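Local coordinates for importin-95 (Chaetomium thermophilum, PDB 4XRI), which probably serves as a nuclear transport receptor of the importin-beta family, a flexible HEAT-repeat protein that carries cargo into the nucleus and probably binds a small GTPase, at residues Glu413-Ile424 / Glu451-Leu462. The protein carries 2 engineered substitutions. Numbering follows the deposited sequence.
Sequences EPIVKTGMQPLI and EAIDPNTHLEPL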
loop_
_atom_site.group_PDB
_atom_site.type_symbol
_atom_site.label_atom_id
_atom_site.label_comp_id
_atom_site.label_asym_id
_atom_site.label_seq_id
_atom_site.Cartn_x
_atom_site.Cartn_y
_atom_site.Cartn_z
ATOM N N GLU A 413 -28.982 -3.049 11.516
ATOM C CA GLU A 413 -29.462 -2.074 12.501
ATOM C C GLU A 413 -30.203 -2.695 13.693
ATOM O O GLU A 413 -29.878 -2.387 14.839
ATOM C CB GLU A 413 -30.369 -1.034 11.829
ATOM C CG GLU A 413 -29.688 -0.230 10.740
ATOM C CD GLU A 413 -29.877 1.265 10.894
ATOM O OE1 GLU A 413 -30.883 1.685 11.501
ATOM O OE2 GLU A 413 -29.004 2.018 10.412
ATOM N N PRO A 414 -31.195 -3.576 13.441
ATOM C CA PRO A 414 -31.880 -4.118 14.621
ATOM C C PRO A 414 -31.021 -5.093 15.420
ATOM O O PRO A 414 -31.247 -5.261 16.618
ATOM C CB PRO A 414 -33.092 -4.836 14.017
ATOM C CG PRO A 414 -32.651 -5.224 12.658
ATOM C CD PRO A 414 -31.787 -4.091 12.191
ATOM N N ILE A 415 -30.056 -5.730 14.766
ATOM C CA ILE A 415 -29.169 -6.661 15.447
ATOM C C ILE A 415 -28.154 -5.901 16.292
ATOM O O ILE A 415 -27.789 -6.334 17.384
ATOM C CB ILE A 415 -28.436 -7.572 14.451
ATOM C CG1 ILE A 415 -29.442 -8.226 13.503
ATOM C CG2 ILE A 415 -27.625 -8.629 15.186
ATOM C CD1 ILE A 415 -28.816 -9.158 12.501
ATOM N N VAL A 416 -27.705 -4.760 15.779
ATOM C CA VAL A 416 -26.785 -3.901 16.512
ATOM C C VAL A 416 -27.467 -3.314 17.743
ATOM O O VAL A 416 -26.918 -3.349 18.845
ATOM C CB VAL A 416 -26.253 -2.757 15.629
ATOM C CG1 VAL A 416 -25.532 -1.718 16.476
ATOM C CG2 VAL A 416 -25.336 -3.308 14.546
ATOM N N LYS A 417 -28.667 -2.773 17.542
ATOM C CA LYS A 417 -29.468 -2.229 18.635
ATOM C C LYS A 417 -29.704 -3.274 19.718
ATOM O O LYS A 417 -29.591 -2.984 20.910
ATOM C CB LYS A 417 -30.808 -1.708 18.109
ATOM C CG LYS A 417 -30.751 -0.295 17.560
ATOM C CD LYS A 417 -31.965 0.024 16.703
ATOM C CE LYS A 417 -31.902 1.449 16.174
ATOM N NZ LYS A 417 -32.933 1.710 15.131
ATOM N N THR A 418 -30.025 -4.490 19.293
ATOM C CA THR A 418 -30.268 -5.591 20.214
ATOM C C THR A 418 -28.993 -5.988 20.953
ATOM O O THR A 418 -29.023 -6.303 22.144
ATOM C CB THR A 418 -30.837 -6.822 19.471
ATOM O OG1 THR A 418 -32.157 -6.528 18.996
ATOM C CG2 THR A 418 -30.899 -8.035 20.388
ATOM N N GLY A 419 -27.869 -5.950 20.247
ATOM C CA GLY A 419 -26.616 -6.435 20.795
ATOM C C GLY A 419 -25.718 -5.390 21.427
ATOM O O GLY A 419 -24.657 -5.728 21.953
ATOM N N MET A 420 -26.136 -4.128 21.392
ATOM C CA MET A 420 -25.289 -3.037 21.867
ATOM C C MET A 420 -25.000 -3.138 23.364
ATOM O O MET A 420 -23.841 -3.132 23.778
ATOM C CB MET A 420 -25.929 -1.686 21.556
ATOM C CG MET A 420 -24.920 -0.556 21.450
ATOM S SD MET A 420 -23.678 -0.911 20.192
ATOM C CE MET A 420 -22.435 0.318 20.573
ATOM N N GLN A 421 -26.053 -3.234 24.170
ATOM C CA GLN A 421 -25.898 -3.335 25.620
ATOM C C GLN A 421 -25.160 -4.604 26.081
ATOM O O GLN A 421 -24.290 -4.520 26.949
ATOM C CB GLN A 421 -27.266 -3.250 26.303
ATOM C CG GLN A 421 -27.313 -3.839 27.702
ATOM C CD GLN A 421 -27.959 -5.212 27.728
ATOM O OE1 GLN A 421 -28.964 -5.449 27.058
ATOM N NE2 GLN A 421 -27.379 -6.126 28.498
ATOM N N PRO A 422 -25.498 -5.783 25.515
ATOM C CA PRO A 422 -24.719 -6.956 25.935
ATOM C C PRO A 422 -23.240 -6.848 25.579
ATOM O O PRO A 422 -22.392 -7.270 26.363
ATOM C CB PRO A 422 -25.378 -8.108 25.165
ATOM C CG PRO A 422 -26.761 -7.645 24.910
ATOM C CD PRO A 422 -26.637 -6.176 24.664
ATOM N N LEU A 423 -22.937 -6.282 24.415
ATOM C CA LEU A 423 -21.552 -6.146 23.983
ATOM C C LEU A 423 -20.801 -5.156 24.865
ATOM O O LEU A 423 -19.628 -5.354 25.168
ATOM C CB LEU A 423 -21.477 -5.706 22.522
ATOM C CG LEU A 423 -20.112 -5.936 21.869
ATOM C CD1 LEU A 423 -19.790 -7.416 21.843
ATOM C CD2 LEU A 423 -20.068 -5.360 20.469
ATOM N N ILE A 424 -21.482 -4.094 25.281
ATOM C CA ILE A 424 -20.882 -3.116 26.181
ATOM C C ILE A 424 -20.576 -3.763 27.527
ATOM O O ILE A 424 -19.547 -3.485 28.146
ATOM C CB ILE A 424 -21.799 -1.896 26.383
ATOM C CG1 ILE A 424 -21.876 -1.076 25.096
ATOM C CG2 ILE A 424 -21.292 -1.019 27.517
ATOM C CD1 ILE A 424 -22.807 0.110 25.186
ATOM N N GLU A 451 -25.278 4.688 12.741
ATOM C CA GLU A 451 -26.681 5.061 12.611
ATOM C C GLU A 451 -27.581 4.222 13.515
ATOM O O GLU A 451 -28.622 4.689 13.975
ATOM C CB GLU A 451 -27.131 4.920 11.154
ATOM C CG GLU A 451 -26.368 5.794 10.159
ATOM C CD GLU A 451 -25.023 5.213 9.744
ATOM O OE1 GLU A 451 -24.466 4.374 10.485
ATOM O OE2 GLU A 451 -24.523 5.597 8.666
ATOM N N ALA A 452 -27.172 2.982 13.767
ATOM C CA ALA A 452 -27.954 2.075 14.597
ATOM C C ALA A 452 -27.759 2.368 16.080
ATOM O O ALA A 452 -28.584 1.989 16.910
ATOM C CB ALA A 452 -27.590 0.634 14.292
ATOM N N ILE A 453 -26.660 3.038 16.409
ATOM C CA ILE A 453 -26.397 3.432 17.787
ATOM C C ILE A 453 -27.168 4.698 18.128
ATOM O O ILE A 453 -26.967 5.737 17.500
ATOM C CB ILE A 453 -24.896 3.686 18.041
ATOM C CG1 ILE A 453 -24.034 2.665 17.298
ATOM C CG2 ILE A 453 -24.599 3.684 19.534
ATOM C CD1 ILE A 453 -22.552 2.948 17.397
ATOM N N ASP A 454 -28.050 4.617 19.118
ATOM C CA ASP A 454 -28.742 5.813 19.578
ATOM C C ASP A 454 -27.946 6.469 20.700
ATOM O O ASP A 454 -27.628 5.825 21.701
ATOM C CB ASP A 454 -30.160 5.496 20.051
ATOM C CG ASP A 454 -31.010 6.744 20.202
ATOM O OD1 ASP A 454 -31.736 7.090 19.246
ATOM O OD2 ASP A 454 -30.944 7.386 21.271
ATOM N N PRO A 455 -27.617 7.756 20.523
ATOM C CA PRO A 455 -26.820 8.549 21.466
ATOM C C PRO A 455 -27.379 8.517 22.882
ATOM O O PRO A 455 -26.681 8.142 23.822
ATOM C CB PRO A 455 -26.898 9.966 20.885
ATOM C CG PRO A 455 -27.163 9.764 19.435
ATOM C CD PRO A 455 -28.026 8.546 19.349
ATOM N N ASN A 456 -28.642 8.895 23.016
ATOM C CA ASN A 456 -29.295 9.011 24.311
ATOM C C ASN A 456 -29.232 7.744 25.157
ATOM O O ASN A 456 -29.229 7.809 26.388
ATOM C CB ASN A 456 -30.751 9.413 24.104
ATOM C CG ASN A 456 -30.907 10.491 23.051
ATOM O OD1 ASN A 456 -31.642 10.322 22.078
ATOM N ND2 ASN A 456 -30.202 11.600 23.233
ATOM N N THR A 457 -29.166 6.595 24.495
ATOM C CA THR A 457 -29.198 5.317 25.193
ATOM C C THR A 457 -27.813 4.706 25.402
ATOM O O THR A 457 -27.464 4.313 26.516
ATOM C CB THR A 457 -30.071 4.295 24.437
ATOM O OG1 THR A 457 -31.309 4.909 24.054
ATOM C CG2 THR A 457 -30.357 3.087 25.315
ATOM N N HIS A 458 -27.025 4.632 24.333
ATOM C CA HIS A 458 -25.799 3.835 24.356
ATOM C C HIS A 458 -24.491 4.628 24.351
ATOM O O HIS A 458 -23.453 4.106 24.758
ATOM C CB HIS A 458 -25.789 2.874 23.164
ATOM C CG HIS A 458 -26.842 1.819 23.227
ATOM N ND1 HIS A 458 -27.040 1.021 24.341
ATOM C CD2 HIS A 458 -27.758 1.405 22.317
ATOM C CE1 HIS A 458 -28.024 0.181 24.116
ATOM N NE2 HIS A 458 -28.482 0.392 22.886
ATOM N N LEU A 459 -24.540 5.876 23.895
ATOM C CA LEU A 459 -23.327 6.668 23.676
ATOM C C LEU A 459 -22.475 6.835 24.934
ATOM O O LEU A 459 -21.279 6.550 24.916
ATOM C CB LEU A 459 -23.689 8.047 23.120
ATOM C CG LEU A 459 -22.576 8.910 22.523
ATOM C CD1 LEU A 459 -23.112 9.695 21.338
ATOM C CD2 LEU A 459 -21.995 9.857 23.561
ATOM N N GLU A 460 -23.091 7.293 26.019
ATOM C CA GLU A 460 -22.351 7.556 27.253
ATOM C C GLU A 460 -21.730 6.290 27.859
ATOM O O GLU A 460 -20.553 6.307 28.217
ATOM C CB GLU A 460 -23.253 8.244 28.285
ATOM C CG GLU A 460 -22.507 8.914 29.443
ATOM C CD GLU A 460 -22.080 7.937 30.528
ATOM O OE1 GLU A 460 -22.729 6.880 30.674
ATOM O OE2 GLU A 460 -21.091 8.227 31.234
ATOM N N PRO A 461 -22.509 5.190 27.992
ATOM C CA PRO A 461 -21.854 3.991 28.528
ATOM C C PRO A 461 -20.742 3.478 27.622
ATOM O O PRO A 461 -19.698 3.049 28.113
ATOM C CB PRO A 461 -22.997 2.970 28.611
ATOM C CG PRO A 461 -24.226 3.794 28.706
ATOM C CD PRO A 461 -23.959 4.979 27.837
ATOM N N LEU A 462 -20.977 3.523 26.314
ATOM C CA LEU A 462 -19.983 3.102 25.335
ATOM C C LEU A 462 -18.677 3.860 25.528
ATOM O O LEU A 462 -17.622 3.252 25.700
ATOM C CB LEU A 462 -20.509 3.311 23.914
ATOM C CG LEU A 462 -19.549 2.986 22.767
ATOM C CD1 LEU A 462 -19.066 1.553 22.866
ATOM C CD2 LEU A 462 -20.221 3.236 21.427
#
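Two helices of the HEAT-repeat solenoid, 409-425 and 455-472, separated in sequence by helix 432-449, run side by side here, their short segments inclined at 32° with axes 10.5 Å apart at closest approach, and the loop leading into the second helix packs against the first. M420 and H458 form one centre of the packing. The imidazole, whose flat ring offers a face to methylenes, is sandwiched: T457 CG2 covers one side, while M420 CB lies over the other, 3.6 Å from the ring centroid, a CH-pi contact. With CG anti to the backbone N (chi1 -155°) and a bend at chi2, M420 sends its flexible thioether past the ring, so that CE reaches L462 CD2 at 3.8 Å and also touches I453 CD1. Were H458 an alanine, M420 CB and CG would probably lose the flat surface they rest on. I424, branched and apolar, lays CD1 against L462 CB (4.1 Å). Near the start of the loop small A452 suits the close approach: its CB sits 3.7 Å from E413 CA and against V416 CG1; the V416 side chain also touches I445. K417, solvent-exposed, runs its long aliphatic chain past a carbonyl oxygen, CG lying 3.2 Å from A452 O.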